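Cycloserine biosynthesis protein DcsG (Streptomyces lavendulae, PDB 6JIL) catalyses the ATP-dependent, magnesium-requiring cyclisation of O-ureido-D-serine to the antibiotic D-cycloserine, as a monomeric ligase of the ATP-grasp family. Local coordinates at residues V51-P56 / L79-P84; A10-I15 / S55-A60. All coordinates share one frame; numbering follows the deposited sequence.

Interaction 1 of 2, residues V51-P56 / L79-P84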
# COMPACT_ATOMS: atom_id res chain seq x y z
N VAL A 51 6.99 -14.33 -10.92
CA VAL A 51 7.23 -12.90 -10.91
C VAL A 51 6.75 -12.30 -9.59
O VAL A 51 5.73 -12.73 -9.05
CB VAL A 51 6.48 -12.22 -12.08
CG1 VAL A 51 6.50 -10.72 -11.92
CG2 VAL A 51 7.14 -12.60 -13.40
N VAL A 52 7.51 -11.35 -9.07
CA VAL A 52 7.15 -10.64 -7.84
C VAL A 52 7.20 -9.14 -8.13
O VAL A 52 8.18 -8.63 -8.68
CB VAL A 52 8.11 -10.95 -6.67
CG1 VAL A 52 7.87 -9.96 -5.53
CG2 VAL A 52 7.89 -12.35 -6.17
N PHE A 53 6.13 -8.45 -7.75
CA PHE A 53 6.06 -7.01 -7.96
C PHE A 53 6.67 -6.31 -6.75
O PHE A 53 6.10 -6.31 -5.65
CB PHE A 53 4.61 -6.59 -8.16
CG PHE A 53 3.93 -7.31 -9.28
CD1 PHE A 53 2.86 -8.16 -9.03
CD2 PHE A 53 4.35 -7.14 -10.58
CE1 PHE A 53 2.22 -8.82 -10.08
CE2 PHE A 53 3.71 -7.79 -11.63
CZ PHE A 53 2.64 -8.63 -11.37
N ARG A 54 7.84 -5.72 -6.95
CA ARG A 54 8.54 -5.06 -5.88
C ARG A 54 8.35 -3.55 -5.84
O ARG A 54 7.81 -3.02 -4.87
CB ARG A 54 10.03 -5.40 -5.95
CG ARG A 54 10.34 -6.84 -5.58
CD ARG A 54 9.80 -7.13 -4.20
NE ARG A 54 10.18 -6.03 -3.32
CZ ARG A 54 9.38 -5.46 -2.43
NH1 ARG A 54 8.13 -5.88 -2.28
NH2 ARG A 54 9.82 -4.41 -1.74
N SER A 55 8.78 -2.87 -6.90
CA SER A 55 8.68 -1.42 -6.92
C SER A 55 8.35 -0.75 -8.25
O SER A 55 9.04 0.18 -8.66
CB SER A 55 9.98 -0.83 -6.37
OG SER A 55 11.08 -1.35 -7.09
N PRO A 56 7.29 -1.20 -8.94
CA PRO A 56 6.90 -0.60 -10.21
C PRO A 56 6.02 0.56 -9.78
O PRO A 56 4.88 0.71 -10.22
CB PRO A 56 6.10 -1.71 -10.86
CG PRO A 56 5.33 -2.23 -9.69
CD PRO A 56 6.36 -2.29 -8.58
N LEU A 79 2.37 -15.60 -11.24
CA LEU A 79 2.50 -14.40 -10.41
C LEU A 79 2.39 -14.83 -8.94
O LEU A 79 1.42 -15.49 -8.56
CB LEU A 79 1.40 -13.40 -10.72
CG LEU A 79 1.30 -12.87 -12.15
CD1 LEU A 79 0.06 -12.00 -12.26
CD2 LEU A 79 2.55 -12.07 -12.51
N ILE A 80 3.37 -14.46 -8.12
CA ILE A 80 3.31 -14.81 -6.70
C ILE A 80 2.02 -14.23 -6.12
O ILE A 80 1.34 -14.88 -5.32
CB ILE A 80 4.53 -14.27 -5.92
CG1 ILE A 80 5.81 -14.92 -6.45
CG2 ILE A 80 4.38 -14.56 -4.45
CD1 ILE A 80 5.78 -16.44 -6.44
N THR A 81 1.69 -13.01 -6.52
CA THR A 81 0.46 -12.37 -6.09
C THR A 81 -0.45 -12.46 -7.32
O THR A 81 -0.31 -11.67 -8.25
CB THR A 81 0.66 -10.88 -5.72
OG1 THR A 81 1.26 -10.18 -6.82
CG2 THR A 81 1.54 -10.75 -4.49
N PRO A 82 -1.37 -13.45 -7.34
CA PRO A 82 -2.30 -13.64 -8.46
C PRO A 82 -3.16 -12.42 -8.72
O PRO A 82 -3.39 -11.61 -7.83
CB PRO A 82 -3.10 -14.87 -8.04
CG PRO A 82 -3.07 -14.79 -6.54
CD PRO A 82 -1.64 -14.42 -6.27
N MSE A 83 -3.66 -12.30 -9.95
CA MSE A 83 -4.47 -11.16 -10.36
C MSE A 83 -5.56 -10.69 -9.40
O MSE A 83 -5.65 -9.50 -9.11
CB MSE A 83 -5.05 -11.41 -11.75
CG MSE A 83 -3.99 -11.40 -12.83
SE MSE A 83 -3.11 -9.67 -12.99
CE MSE A 83 -1.86 -9.78 -11.54
N PRO A 84 -6.40 -11.62 -8.90
CA PRO A 84 -7.44 -11.15 -7.97
C PRO A 84 -6.83 -10.28 -6.87
O PRO A 84 -7.34 -9.20 -6.58
CB PRO A 84 -8.04 -12.45 -7.44
CG PRO A 84 -7.90 -13.37 -8.60
CD PRO A 84 -6.49 -13.07 -9.09
O HOH W 1 4.19 -9.50 -6.24

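Interaction 2 of 2, residues A10-I15 / S55-A60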
# COMPACT_ATOMS: atom_id res chain seq x y z
N ALA A 10 12.49 2.11 -13.94
CA ALA A 10 13.60 3.05 -13.83
C ALA A 10 13.44 4.16 -12.81
O ALA A 10 14.34 4.40 -12.00
CB ALA A 10 13.92 3.63 -15.21
N VAL A 11 12.31 4.85 -12.85
CA VAL A 11 12.07 5.96 -11.93
C VAL A 11 12.03 5.55 -10.47
O VAL A 11 12.47 6.30 -9.59
CB VAL A 11 10.75 6.69 -12.27
CG1 VAL A 11 10.46 7.77 -11.24
CG2 VAL A 11 10.82 7.29 -13.68
N SER A 12 11.51 4.37 -10.20
CA SER A 12 11.34 3.88 -8.84
C SER A 12 12.50 3.10 -8.24
O SER A 12 12.66 3.08 -7.03
CB SER A 12 10.08 3.03 -8.77
OG SER A 12 8.97 3.75 -9.27
N LEU A 13 13.30 2.47 -9.09
CA LEU A 13 14.41 1.67 -8.59
C LEU A 13 15.34 2.39 -7.59
O LEU A 13 15.83 1.78 -6.65
CB LEU A 13 15.23 1.12 -9.76
CG LEU A 13 16.26 0.06 -9.37
CD1 LEU A 13 15.57 -1.10 -8.68
CD2 LEU A 13 17.01 -0.41 -10.61
N PRO A 14 15.58 3.70 -7.79
CA PRO A 14 16.45 4.45 -6.88
C PRO A 14 15.92 4.62 -5.46
O PRO A 14 16.69 4.87 -4.53
CB PRO A 14 16.61 5.79 -7.58
CG PRO A 14 16.53 5.42 -9.03
CD PRO A 14 15.35 4.46 -9.03
N ILE A 15 14.61 4.49 -5.28
CA ILE A 15 14.05 4.64 -3.94
C ILE A 15 13.55 3.31 -3.38
O ILE A 15 12.81 3.29 -2.41
CB ILE A 15 12.90 5.66 -3.91
CG1 ILE A 15 11.76 5.20 -4.81
CG2 ILE A 15 13.42 7.02 -4.35
CD1 ILE A 15 10.44 5.90 -4.56
N SER A 55 8.78 -2.87 -6.90
CA SER A 55 8.68 -1.42 -6.92
C SER A 55 8.35 -0.75 -8.25
O SER A 55 9.04 0.18 -8.66
CB SER A 55 9.98 -0.83 -6.37
OG SER A 55 11.08 -1.35 -7.09
N PRO A 56 7.29 -1.20 -8.94
CA PRO A 56 6.90 -0.60 -10.21
C PRO A 56 6.02 0.56 -9.78
O PRO A 56 4.88 0.71 -10.22
CB PRO A 56 6.10 -1.71 -10.86
CG PRO A 56 5.33 -2.23 -9.69
CD PRO A 56 6.36 -2.29 -8.58
N TRP A 57 6.56 1.40 -8.91
CA TRP A 57 5.78 2.47 -8.33
C TRP A 57 5.22 3.58 -9.20
O TRP A 57 4.42 4.39 -8.72
CB TRP A 57 6.52 3.04 -7.12
CG TRP A 57 6.72 1.99 -6.06
CD1 TRP A 57 5.88 0.95 -5.76
CD2 TRP A 57 7.82 1.87 -5.15
NE1 TRP A 57 6.39 0.19 -4.73
CE2 TRP A 57 7.58 0.74 -4.34
CE3 TRP A 57 8.99 2.61 -4.95
CZ2 TRP A 57 8.47 0.33 -3.34
CZ3 TRP A 57 9.88 2.21 -3.95
CH2 TRP A 57 9.61 1.08 -3.16
N THR A 58 5.59 3.62 -10.48
CA THR A 58 5.02 4.65 -11.34
C THR A 58 3.64 4.17 -11.79
O THR A 58 2.97 4.84 -12.57
CB THR A 58 5.90 4.94 -12.59
OG1 THR A 58 6.08 3.75 -13.36
CG2 THR A 58 7.25 5.48 -12.16
N TRP A 59 3.21 3.01 -11.28
CA TRP A 59 1.89 2.50 -11.65
C TRP A 59 0.85 3.50 -11.20
O TRP A 59 -0.25 3.56 -11.75
CB TRP A 59 1.61 1.13 -11.00
CG TRP A 59 1.42 1.17 -9.50
CD1 TRP A 59 2.37 0.94 -8.54
CD2 TRP A 59 0.21 1.47 -8.80
NE1 TRP A 59 1.83 1.09 -7.29
CE2 TRP A 59 0.50 1.42 -7.42
CE3 TRP A 59 -1.09 1.79 -9.21
CZ2 TRP A 59 -0.46 1.67 -6.44
CZ3 TRP A 59 -2.05 2.04 -8.23
CH2 TRP A 59 -1.73 1.98 -6.86
N ALA A 60 1.19 4.28 -10.18
CA ALA A 60 0.29 5.30 -9.64
C ALA A 60 0.02 6.40 -10.66
O ALA A 60 -0.94 7.15 -10.52
CB ALA A 60 0.88 5.91 -8.37

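Interaction 1 of 2, residues V51-P56 / L79-P84
V51 and L79 lie side by side as a parallel bridge, CA atoms 5.0 Å apart, and their side chains project to the same face of the sheet. I80 N donates to V51 O over 3.1 Å, with an N-H...O angle of 174° and the donor nearly in line with the carbonyl; a backbone bond of V51 with R78 continues the pairing. On the face holding V51, L79 sends CD2 across the contact, where it meets CB of V51 and reaches CZ of F53 at 3.6 Å. It approaches the ring obliquely, and helix 63-76 covers this side, C70 touching F53 and S74 touching L79. Leucine suits the place because its branched tip can touch two neighbours at once. The packing is tightest between V52 and I80, where CG1 of I80 lies only 3.3 Å from CG2 of V52; beta-branched V52 fills this spot with a methyl group that stands beside its own backbone N.

The fit relaxes further along. I80 has helical backbone angles, and where the next backbone bond might come, a water joins the two segments. F53 N donates to this water over 2.7 Å, and the water also hydrogen-bonds T81 OG1 over 3.1 Å. Threonine suits this place because its hydroxyl can bind that water; with chi1 of 55°, OG1 also lies at the edge of the F53 ring, 3.4 Å from CD1. Beyond it, CE of M83 (selenomethionine) comes no nearer to F53 CE1 than 4.4 Å.

The two parallel strands are the ends of a beta-alpha-beta crossover through helix 63-76. Hydrocarbon packing and one direct hydrogen bond join 51-56 to 79-84, and one water satisfies the buried F53 amide where the backbones part.

Interaction 2 of 2, residues A10-I15 / S55-A60
I15 and W57 make the main apolar contact between the two loops. Methyl CD1 of I15 lies 3.6 Å from CE3 of the indole, and CG1 is equally close to CZ3. With chi1 at 62°, CG1 stands between the backbone N and the carbonyl carbon of I15, which lets CG1 and CD1 follow the six-membered ring along CZ3 and CE3. A smaller apolar touch pairs two beta-branched residues, V11 CB meeting the methyl CG2 of T58 at 3.7 Å.

Other contacts set polar atoms against carbon. The carbonyl oxygen of I15 stands at the indole edge, in the ring plane, 3.5 Å from CZ3, where ring hydrogens carry a slight positive charge. S12 is the small residue wedged between the loops: its CB sits only 3.0 Å from S55 O, and its OG rests 3.3 Å from W57 CB, a gap that serine's short side chain fits. Within its own loop, W57 lies with one face over S55 CB, 3.4 Å from the plane, where the chain bends through an inverse gamma turn centred on P56.

Hydrogen bonding is shared out through neighbours. D9 holds both loops together: OD2 bonds S12 OG and OD1 bonds T58 OG1, one carboxylate serving two hydroxyls. W57 NE1 is taken by the carbonyl of E274, which ties the indole to the loop after strand 265-271, the strand that carries the magnesium ligands E269 and E271.

The side chain of W57 lies about 7 Å from that of R220, a probable catalytic residue, and about 5 Å from a bound tartrate, probably from the crystallisation liquor. The arrangement belongs to a Rossmann-like parallel sheet, in which loops leaving the C-terminal ends of adjacent strands, here 4-8 and 50-55, gather beside the active site.

Strand 50-55 joins the two contacts. Interaction 1 aligns it with the edge strand 78-79, while interaction 2 starts where it runs out, at S55 and P56, and fastens the following turn to the loop after strand 4-8; the two centres are 14 Å apart. Interaction 2 is the nearer to the metal site. The side chain of W57, in interaction 2, is about 5 Å from that of the magnesium ligand E271 and about 8 Å from a magnesium ion. In interaction 1, T81 is about 10 Å from E271, side chain to side chain, and the F53 side chain is about 13 Å from a magnesium ion, so this contact lies farther back, in the parallel sheet.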